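PDB 4ON1: putative metalloprotease II from Bacteroides fragilis, which probably hydrolyses internal peptide bonds of proteins as a zinc-dependent metalloendopeptidase related to fragilysin. Local coordinates for residues 30-35 against 86-91; 90-95 against 107-112; 268-273 against 314-319. All blocks are in the same frame, centred on the assembly; numbering follows the deposited sequence.

Contact 1: residues 30-35 against 86-91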
loop_
_atom_site.group_PDB
_atom_site.type_symbol
_atom_site.label_atom_id
_atom_site.label_comp_id
_atom_site.label_asym_id
_atom_site.label_seq_id
_atom_site.Cartn_x
_atom_site.Cartn_y
_atom_site.Cartn_z
ATOM N N ASP A 30 -8.463 -14.236 -16.071
ATOM C CA ASP A 30 -9.822 -13.700 -15.948
ATOM C C ASP A 30 -9.827 -12.256 -15.452
ATOM O O ASP A 30 -10.414 -11.372 -16.080
ATOM C CB ASP A 30 -10.653 -14.545 -14.992
ATOM C CG ASP A 30 -10.905 -15.943 -15.517
ATOM O OD1 ASP A 30 -11.133 -16.101 -16.735
ATOM O OD2 ASP A 30 -10.874 -16.882 -14.699
ATOM N N LEU A 31 -9.184 -12.027 -14.314
ATOM C CA LEU A 31 -9.186 -10.703 -13.701
ATOM C C LEU A 31 -8.408 -9.711 -14.558
ATOM O O LEU A 31 -8.883 -8.600 -14.803
ATOM C CB LEU A 31 -8.606 -10.762 -12.288
ATOM C CG LEU A 31 -8.559 -9.420 -11.554
ATOM C CD1 LEU A 31 -9.889 -8.680 -11.683
ATOM C CD2 LEU A 31 -8.198 -9.630 -10.092
ATOM N N ALA A 32 -7.231 -10.118 -15.036
ATOM C CA ALA A 32 -6.430 -9.250 -15.897
ATOM C C ALA A 32 -7.144 -8.981 -17.220
ATOM O O ALA A 32 -7.017 -7.898 -17.795
ATOM C CB ALA A 32 -5.044 -9.867 -16.151
ATOM N N GLY A 33 -7.897 -9.970 -17.696
ATOM C CA GLY A 33 -8.675 -9.821 -18.916
ATOM C C GLY A 33 -9.683 -8.693 -18.792
ATOM O O GLY A 33 -9.952 -7.965 -19.755
ATOM N N VAL A 34 -10.242 -8.546 -17.595
ATOM C CA VAL A 34 -11.162 -7.445 -17.310
ATOM C C VAL A 34 -10.413 -6.118 -17.113
ATOM O O VAL A 34 -10.706 -5.123 -17.791
ATOM C CB VAL A 34 -12.017 -7.743 -16.057
ATOM C CG1 VAL A 34 -12.851 -6.536 -15.659
ATOM C CG2 VAL A 34 -12.902 -8.967 -16.289
ATOM N N LEU A 35 -9.444 -6.108 -16.202
ATOM C CA LEU A 35 -8.762 -4.867 -15.825
ATOM C C LEU A 35 -7.980 -4.208 -16.960
ATOM O O LEU A 35 -7.927 -2.985 -17.043
ATOM C CB LEU A 35 -7.816 -5.113 -14.641
ATOM C CG LEU A 35 -8.490 -5.540 -13.333
ATOM C CD1 LEU A 35 -7.480 -5.704 -12.194
ATOM C CD2 LEU A 35 -9.574 -4.557 -12.940
ATOM N N ALA A 86 -8.714 -2.134 -7.240
ATOM C CA ALA A 86 -8.073 -3.238 -7.941
ATOM C C ALA A 86 -6.688 -2.827 -8.382
ATOM O O ALA A 86 -6.384 -1.636 -8.489
ATOM C CB ALA A 86 -8.908 -3.687 -9.148
ATOM N N ILE A 87 -5.849 -3.829 -8.611
ATOM C CA ILE A 87 -4.480 -3.629 -9.063
ATOM C C ILE A 87 -4.190 -4.549 -10.236
ATOM O O ILE A 87 -4.513 -5.729 -10.172
ATOM C CB ILE A 87 -3.486 -3.909 -7.921
ATOM C CG1 ILE A 87 -3.811 -3.012 -6.717
ATOM C CG2 ILE A 87 -2.057 -3.687 -8.381
ATOM C CD1 ILE A 87 -3.012 -3.336 -5.477
ATOM N N LEU A 88 -3.596 -4.018 -11.306
ATOM C CA LEU A 88 -3.168 -4.864 -12.415
ATOM C C LEU A 88 -1.672 -4.770 -12.624
ATOM O O LEU A 88 -1.152 -3.722 -12.997
ATOM C CB LEU A 88 -3.879 -4.498 -13.723
ATOM C CG LEU A 88 -3.334 -5.285 -14.928
ATOM C CD1 LEU A 88 -3.481 -6.798 -14.738
ATOM C CD2 LEU A 88 -4.011 -4.852 -16.215
ATOM N N SER A 89 -0.990 -5.879 -12.368
ATOM C CA SER A 89 0.422 -6.008 -12.690
ATOM C C SER A 89 0.565 -7.061 -13.769
ATOM O O SER A 89 -0.356 -7.840 -13.996
ATOM C CB SER A 89 1.226 -6.399 -11.450
ATOM O OG SER A 89 2.484 -6.949 -11.798
ATOM N N GLN A 90 1.715 -7.105 -14.425
ATOM C CA GLN A 90 1.942 -8.143 -15.418
ATOM C C GLN A 90 2.118 -9.517 -14.763
ATOM O O GLN A 90 1.990 -10.539 -15.430
ATOM C CB GLN A 90 3.156 -7.797 -16.287
ATOM C CG GLN A 90 2.888 -6.615 -17.211
ATOM C CD GLN A 90 4.075 -6.248 -18.072
ATOM O OE1 GLN A 90 5.037 -7.009 -18.187
ATOM N NE2 GLN A 90 4.004 -5.080 -18.700
ATOM N N SER A 91 2.379 -9.531 -13.456
ATOM C CA SER A 91 2.648 -10.773 -12.719
ATOM C C SER A 91 1.516 -11.203 -11.784
ATOM O O SER A 91 1.485 -12.342 -11.306
ATOM C CB SER A 91 3.925 -10.622 -11.895
ATOM O OG SER A 91 5.010 -10.257 -12.722
#
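The helix-on-sheet layer of the N-terminal fragilysin-type domain is packed here by A32 and L35 of helix 28-35 resting on A86 and L88 of strand 84-88. L35 carries most of the contact from the helix side. Its two branches sit about evenly over the small side chain of A86, with CD1 and CD2 each 3.9 Å from A86 CB. The same CD1 also approaches the strand backbone, 3.6 Å from I87 O. L35 CB meets L88 CB alongside at 4.1 Å, while L88 reaches on toward the previous helical turn. With L88 CG anti to its own nitrogen (chi1 174°), the branch CD1 is carried to A32 CB, 3.7 Å away, and CD2 stays near L35. No hydrogen bond links the segments, and the side-chain contacts are all apolar, apart from the approach of L35 CD1 to I87 O.

The axes of segments 30-35 and 86-88 pass 9.0 Å apart at closest, with directions 94° from each other. A86 and L88 point to the helix from one face of the strand, and I87 points from the other, where it packs on T221, S222 and Q225 of helix 217-230. L31 carries the helical surface on to A93 and I95 of strand 92-99, so the helix spans neighbouring strands. Beyond L88 the chain turns through an ST turn, in which S91 N donates to S89 OG at 3.1 Å. S89 OG is also hydrogen-bonded to E68, and S89 O accepts from Y28 OH at the start of the helix.

Contact 2: residues 90-95 against 107-112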
loop_
_atom_site.group_PDB
_atom_site.type_symbol
_atom_site.label_atom_id
_atom_site.label_comp_id
_atom_site.label_asym_id
_atom_site.label_seq_id
_atom_site.Cartn_x
_atom_site.Cartn_y
_atom_site.Cartn_z
ATOM N N GLN A 90 1.715 -7.105 -14.425
ATOM C CA GLN A 90 1.942 -8.143 -15.418
ATOM C C GLN A 90 2.118 -9.517 -14.763
ATOM O O GLN A 90 1.990 -10.539 -15.430
ATOM C CB GLN A 90 3.156 -7.797 -16.287
ATOM C CG GLN A 90 2.888 -6.615 -17.211
ATOM C CD GLN A 90 4.075 -6.248 -18.072
ATOM O OE1 GLN A 90 5.037 -7.009 -18.187
ATOM N NE2 GLN A 90 4.004 -5.080 -18.700
ATOM N N SER A 91 2.379 -9.531 -13.456
ATOM C CA SER A 91 2.648 -10.773 -12.719
ATOM C C SER A 91 1.516 -11.203 -11.784
ATOM O O SER A 91 1.485 -12.342 -11.306
ATOM C CB SER A 91 3.925 -10.622 -11.895
ATOM O OG SER A 91 5.010 -10.257 -12.722
ATOM N N TYR A 92 0.615 -10.280 -11.478
ATOM C CA TYR A 92 -0.458 -10.577 -10.544
ATOM C C TYR A 92 -1.556 -9.534 -10.694
ATOM O O TYR A 92 -1.351 -8.492 -11.312
ATOM C CB TYR A 92 0.073 -10.597 -9.103
ATOM C CG TYR A 92 0.611 -9.249 -8.692
ATOM C CD1 TYR A 92 -0.235 -8.272 -8.173
ATOM C CD2 TYR A 92 1.952 -8.937 -8.865
ATOM C CE1 TYR A 92 0.241 -7.037 -7.820
ATOM C CE2 TYR A 92 2.443 -7.699 -8.513
ATOM C CZ TYR A 92 1.576 -6.753 -7.993
ATOM O OH TYR A 92 2.035 -5.513 -7.646
ATOM N N ALA A 93 -2.707 -9.800 -10.094
ATOM C CA ALA A 93 -3.771 -8.809 -10.041
ATOM C C ALA A 93 -4.533 -9.007 -8.753
ATOM O O ALA A 93 -4.517 -10.101 -8.178
ATOM C CB ALA A 93 -4.705 -8.923 -11.248
ATOM N N THR A 94 -5.169 -7.944 -8.274
ATOM C CA THR A 94 -5.928 -8.026 -7.033
ATOM C C THR A 94 -7.206 -7.225 -7.142
ATOM O O THR A 94 -7.298 -6.295 -7.935
ATOM C CB THR A 94 -5.142 -7.476 -5.810
ATOM O OG1 THR A 94 -5.011 -6.056 -5.930
ATOM C CG2 THR A 94 -3.766 -8.120 -5.697
ATOM N N ILE A 95 -8.176 -7.594 -6.318
ATOM C CA ILE A 95 -9.376 -6.814 -6.093
ATOM C C ILE A 95 -9.570 -6.726 -4.598
ATOM O O ILE A 95 -9.426 -7.724 -3.892
ATOM C CB ILE A 95 -10.642 -7.445 -6.716
ATOM C CG1 ILE A 95 -10.527 -7.561 -8.232
ATOM C CG2 ILE A 95 -11.872 -6.610 -6.378
ATOM C CD1 ILE A 95 -11.853 -7.902 -8.891
ATOM N N ILE A 107 -6.647 -12.307 -4.554
ATOM C CA ILE A 107 -5.291 -12.234 -5.087
ATOM C C ILE A 107 -5.063 -13.331 -6.130
ATOM O O ILE A 107 -5.311 -14.512 -5.866
ATOM C CB ILE A 107 -4.253 -12.359 -3.939
ATOM C CG1 ILE A 107 -4.479 -11.255 -2.895
ATOM C CG2 ILE A 107 -2.824 -12.356 -4.476
ATOM C CD1 ILE A 107 -4.012 -11.634 -1.488
ATOM N N VAL A 108 -4.622 -12.932 -7.320
ATOM C CA VAL A 108 -4.299 -13.871 -8.389
ATOM C C VAL A 108 -2.923 -13.575 -8.977
ATOM O O VAL A 108 -2.648 -12.455 -9.387
ATOM C CB VAL A 108 -5.364 -13.838 -9.527
ATOM C CG1 VAL A 108 -6.649 -14.470 -9.071
ATOM C CG2 VAL A 108 -5.643 -12.406 -9.989
ATOM N N TYR A 109 -2.068 -14.594 -9.021
ATOM C CA TYR A 109 -0.754 -14.490 -9.652
ATOM C C TYR A 109 -0.733 -15.222 -10.985
ATOM O O TYR A 109 -1.348 -16.272 -11.124
ATOM C CB TYR A 109 0.329 -15.057 -8.735
ATOM C CG TYR A 109 0.848 -14.058 -7.727
ATOM C CD1 TYR A 109 0.058 -13.634 -6.665
ATOM C CD2 TYR A 109 2.134 -13.549 -7.835
ATOM C CE1 TYR A 109 0.536 -12.718 -5.744
ATOM C CE2 TYR A 109 2.622 -12.648 -6.919
ATOM C CZ TYR A 109 1.819 -12.232 -5.878
ATOM O OH TYR A 109 2.310 -11.332 -4.971
ATOM N N LYS A 110 -0.033 -14.667 -11.970
ATOM C CA LYS A 110 -0.006 -15.292 -13.287
ATOM C C LYS A 110 0.733 -16.623 -13.258
ATOM O O LYS A 110 0.280 -17.616 -13.838
ATOM C CB LYS A 110 0.627 -14.369 -14.325
ATOM C CG LYS A 110 0.662 -14.999 -15.709
ATOM C CD LYS A 110 1.144 -14.034 -16.781
ATOM C CE LYS A 110 2.510 -13.481 -16.449
ATOM N NZ LYS A 110 3.020 -12.587 -17.530
ATOM N N ASP A 111 1.866 -16.642 -12.572
ATOM C CA ASP A 111 2.695 -17.839 -12.505
ATOM C C ASP A 111 2.169 -18.796 -11.435
ATOM O O ASP A 111 2.047 -18.422 -10.268
ATOM C CB ASP A 111 4.148 -17.456 -12.220
ATOM C CG ASP A 111 5.058 -18.664 -12.117
ATOM O OD1 ASP A 111 5.619 -19.076 -13.155
ATOM O OD2 ASP A 111 5.202 -19.207 -11.000
ATOM N N LYS A 112 1.841 -20.022 -11.839
ATOM C CA LYS A 112 1.254 -20.993 -10.918
ATOM C C LYS A 112 2.157 -21.314 -9.726
ATOM O O LYS A 112 1.675 -21.426 -8.597
ATOM C CB LYS A 112 0.916 -22.298 -11.648
ATOM C CG LYS A 112 0.517 -23.419 -10.691
ATOM C CD LYS A 112 0.026 -24.685 -11.378
ATOM C CE LYS A 112 -0.538 -25.665 -10.347
ATOM N NZ LYS A 112 -1.327 -26.772 -10.957
HETATM O O HOH W 1 1.340 -10.669 -17.978
HETATM O O HOH W 2 3.243 -14.350 -11.372
#
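With Y92 CG between its backbone N and carbonyl carbon (chi1 63°) and Y109 CG opposite its carbonyl carbon (chi1 -85°), the Y109 ring lies under Y92 CB, which sits 3.7 Å from the ring centroid, almost on the normal, in a CH-pi contact. The rings meet obliquely.

The tyrosines form a non-hydrogen-bonded antiparallel pair, followed by the hydrogen-bonded pair A93 and V108. A93 N donates to V108 O at 2.7 Å, and V108 N returns a bond to A93 O at 3.0 Å. On the face opposite the tyrosines, A93 CB touches V108 CG2 at 3.8 Å. Past the strand ends K110 N donates to S91 O at 2.9 Å, from well above the carbonyl plane. The K110 chain bends at chi3 (57°) to bring NZ to Q90 O, a weak bond of 3.1 Å reinforced by a bridging water. A second water joins S91 O to D111 N, and D111 caps helix 112-126 at R114 N.

The tyrosine face of this hairpin lies against helices 217-230 and 112-126: Y92 OH bonds T221 of the former and E68 of strand 52-68, and Y109 OH bonds H218; the A93 and V108 face receives L31 of helix 28-35.

Contact 3: residues 268-273 against 314-319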
loop_
_atom_site.group_PDB
_atom_site.type_symbol
_atom_site.label_atom_id
_atom_site.label_comp_id
_atom_site.label_asym_id
_atom_site.label_seq_id
_atom_site.Cartn_x
_atom_site.Cartn_y
_atom_site.Cartn_z
ATOM N N ASN A 268 22.453 4.810 5.596
ATOM C CA ASN A 268 23.858 4.600 5.282
ATOM C C ASN A 268 24.020 3.692 4.062
ATOM O O ASN A 268 24.899 3.912 3.235
ATOM C CB ASN A 268 24.610 4.040 6.487
ATOM C CG ASN A 268 24.910 5.108 7.526
ATOM O OD1 ASN A 268 24.954 6.305 7.211
ATOM N ND2 ASN A 268 25.125 4.684 8.769
ATOM N N TYR A 269 23.170 2.676 3.942
ATOM C CA TYR A 269 23.196 1.841 2.747
ATOM C C TYR A 269 22.908 2.665 1.486
ATOM O O TYR A 269 23.624 2.556 0.483
ATOM C CB TYR A 269 22.195 0.694 2.854
ATOM C CG TYR A 269 22.069 -0.110 1.574
ATOM C CD1 TYR A 269 22.987 -1.108 1.256
ATOM C CD2 TYR A 269 21.023 0.128 0.687
ATOM C CE1 TYR A 269 22.868 -1.845 0.078
ATOM C CE2 TYR A 269 20.893 -0.592 -0.489
ATOM C CZ TYR A 269 21.816 -1.580 -0.786
ATOM O OH TYR A 269 21.677 -2.292 -1.955
ATOM N N LEU A 270 21.877 3.502 1.546
ATOM C CA LEU A 270 21.486 4.313 0.391
ATOM C C LEU A 270 22.616 5.224 -0.070
ATOM O O LEU A 270 22.806 5.434 -1.270
ATOM C CB LEU A 270 20.256 5.167 0.712
ATOM C CG LEU A 270 18.959 4.415 1.034
ATOM C CD1 LEU A 270 17.867 5.397 1.443
ATOM C CD2 LEU A 270 18.496 3.576 -0.152
ATOM N N ARG A 271 23.364 5.759 0.891
ATOM C CA ARG A 271 24.370 6.768 0.599
ATOM C C ARG A 271 25.573 6.228 -0.163
ATOM O O ARG A 271 26.307 6.997 -0.776
ATOM C CB ARG A 271 24.819 7.437 1.899
ATOM C CG ARG A 271 23.805 8.452 2.387
ATOM C CD ARG A 271 23.956 8.791 3.858
ATOM N NE ARG A 271 22.913 9.742 4.246
ATOM C CZ ARG A 271 22.417 9.864 5.472
ATOM N NH1 ARG A 271 22.865 9.095 6.453
ATOM N NH2 ARG A 271 21.463 10.755 5.712
ATOM N N SER A 272 25.772 4.915 -0.140
ATOM C CA SER A 272 26.866 4.324 -0.907
ATOM C C SER A 272 26.352 3.351 -1.963
ATOM O O SER A 272 27.126 2.599 -2.551
ATOM C CB SER A 272 27.853 3.609 0.018
ATOM O OG SER A 272 27.195 2.630 0.796
ATOM N N TRP A 273 25.046 3.395 -2.217
ATOM C CA TRP A 273 24.415 2.536 -3.219
ATOM C C TRP A 273 24.482 3.176 -4.604
ATOM O O TRP A 273 23.783 4.153 -4.881
ATOM C CB TRP A 273 22.961 2.273 -2.840
ATOM C CG TRP A 273 22.299 1.167 -3.600
ATOM C CD1 TRP A 273 22.909 0.189 -4.330
ATOM C CD2 TRP A 273 20.887 0.915 -3.686
ATOM N NE1 TRP A 273 21.964 -0.651 -4.870
ATOM C CE2 TRP A 273 20.719 -0.229 -4.488
ATOM C CE3 TRP A 273 19.754 1.550 -3.161
ATOM C CZ2 TRP A 273 19.454 -0.757 -4.786
ATOM C CZ3 TRP A 273 18.496 1.027 -3.458
ATOM C CH2 TRP A 273 18.360 -0.118 -4.265
ATOM N N GLY A 314 18.236 16.786 0.872
ATOM C CA GLY A 314 19.113 15.892 0.131
ATOM C C GLY A 314 19.774 14.834 0.996
ATOM O O GLY A 314 19.371 14.623 2.141
ATOM N N ASN A 315 20.769 14.151 0.428
ATOM C CA ASN A 315 21.557 13.144 1.140
ATOM C C ASN A 315 20.705 12.070 1.815
ATOM O O ASN A 315 21.027 11.614 2.912
ATOM C CB ASN A 315 22.469 13.813 2.184
ATOM C CG ASN A 315 23.531 12.863 2.726
ATOM O OD1 ASN A 315 23.738 12.761 3.938
ATOM N ND2 ASN A 315 24.185 12.139 1.823
ATOM N N PHE A 316 19.616 11.679 1.158
ATOM C CA PHE A 316 18.771 10.587 1.638
ATOM C C PHE A 316 18.266 10.821 3.068
ATOM O O PHE A 316 18.035 9.874 3.817
ATOM C CB PHE A 316 19.532 9.257 1.555
ATOM C CG PHE A 316 20.054 8.951 0.176
ATOM C CD1 PHE A 316 19.220 8.406 -0.788
ATOM C CD2 PHE A 316 21.370 9.237 -0.165
ATOM C CE1 PHE A 316 19.690 8.133 -2.068
ATOM C CE2 PHE A 316 21.848 8.975 -1.448
ATOM C CZ PHE A 316 21.006 8.418 -2.398
ATOM N N GLU A 317 18.084 12.084 3.435
ATOM C CA GLU A 317 17.628 12.425 4.784
ATOM C C GLU A 317 16.148 12.156 4.977
ATOM O O GLU A 317 15.683 12.034 6.110
ATOM C CB GLU A 317 17.930 13.891 5.096
ATOM C CG GLU A 317 19.396 14.155 5.392
ATOM C CD GLU A 317 19.739 15.628 5.348
ATOM O OE1 GLU A 317 18.808 16.462 5.381
ATOM O OE2 GLU A 317 20.941 15.949 5.269
ATOM N N VAL A 318 15.403 12.094 3.876
ATOM C CA VAL A 318 13.978 11.784 3.950
ATOM C C VAL A 318 13.768 10.300 3.710
ATOM O O VAL A 318 13.870 9.821 2.588
ATOM C CB VAL A 318 13.141 12.593 2.929
ATOM C CG1 VAL A 318 11.668 12.197 3.016
ATOM C CG2 VAL A 318 13.305 14.083 3.165
ATOM N N ALA A 319 13.496 9.565 4.779
ATOM C CA ALA A 319 13.395 8.125 4.677
ATOM C C ALA A 319 12.492 7.556 5.744
ATOM O O ALA A 319 12.194 8.209 6.749
ATOM C CB ALA A 319 14.785 7.474 4.762
#
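R271 grips the backbone of N315 side-on: NE and NH2 both donate to N315 O, each at 3.0 Å. N315 O lies in the guanidinium plane; NH2 stands nearly on the extension of the C=O bond, while NE approaches from above the carbonyl plane. The two bonds restrict the rotation of the group, keeping its NE edge toward N315 O, and the side-chain amide of N315 lies nearly parallel to the guanidinium, the planes 16° apart. Beside this polar pair the F316 ring fits against the helix. L270 CB stands over a face of the ring in a CH-pi contact, 4.0 Å from its centroid, and L270 O also lies over a face, toward the rim. R271, extended from CG to NE (chi3 -178°), runs its aliphatic stretch past the ring to reach N315 O, with CG 3.6 Å from F316 CD2.

The loop side is a beta turn of the I'/III' kind, closed by E317 N bonding G314 O at 3.1 Å. N315 and F316 both take left-handed helical backbone conformations, which places N315 O and the F316 ring toward the C-terminal part of helix 259-271. This turn leads into strand 319-323 of the peptidase domain, away from the zinc ion.

Farther out, D280 holds the turn through N315 N and the F316 backbone, and Q267 bonds F316 O. Y284 meets the F316 ring edge-to-face. E317 is paired with R313 in a salt bridge.

Contacts 1 and 2 adjoin in the N-terminal domain, their centres 7 Å apart, sharing Q90 and S91 where strand 84-88 turns into strand 92-99. Both are largely buried, but contact 1 lays a helix across a strand by apolar packing, whereas contact 2 pairs neighbouring strands by backbone hydrogen bonds and a tyrosine CH-pi contact on one face, adding waters and a lysine only at its exposed end. L31 connects them, reaching from the helix to the second strand. Contact 3 stands apart in the peptidase domain, nearest atoms about 18 Å from contact 2. Only partly buried, it joins helix to loop, combining a buried aromatic ring with an exposed arginine that binds a backbone carbonyl.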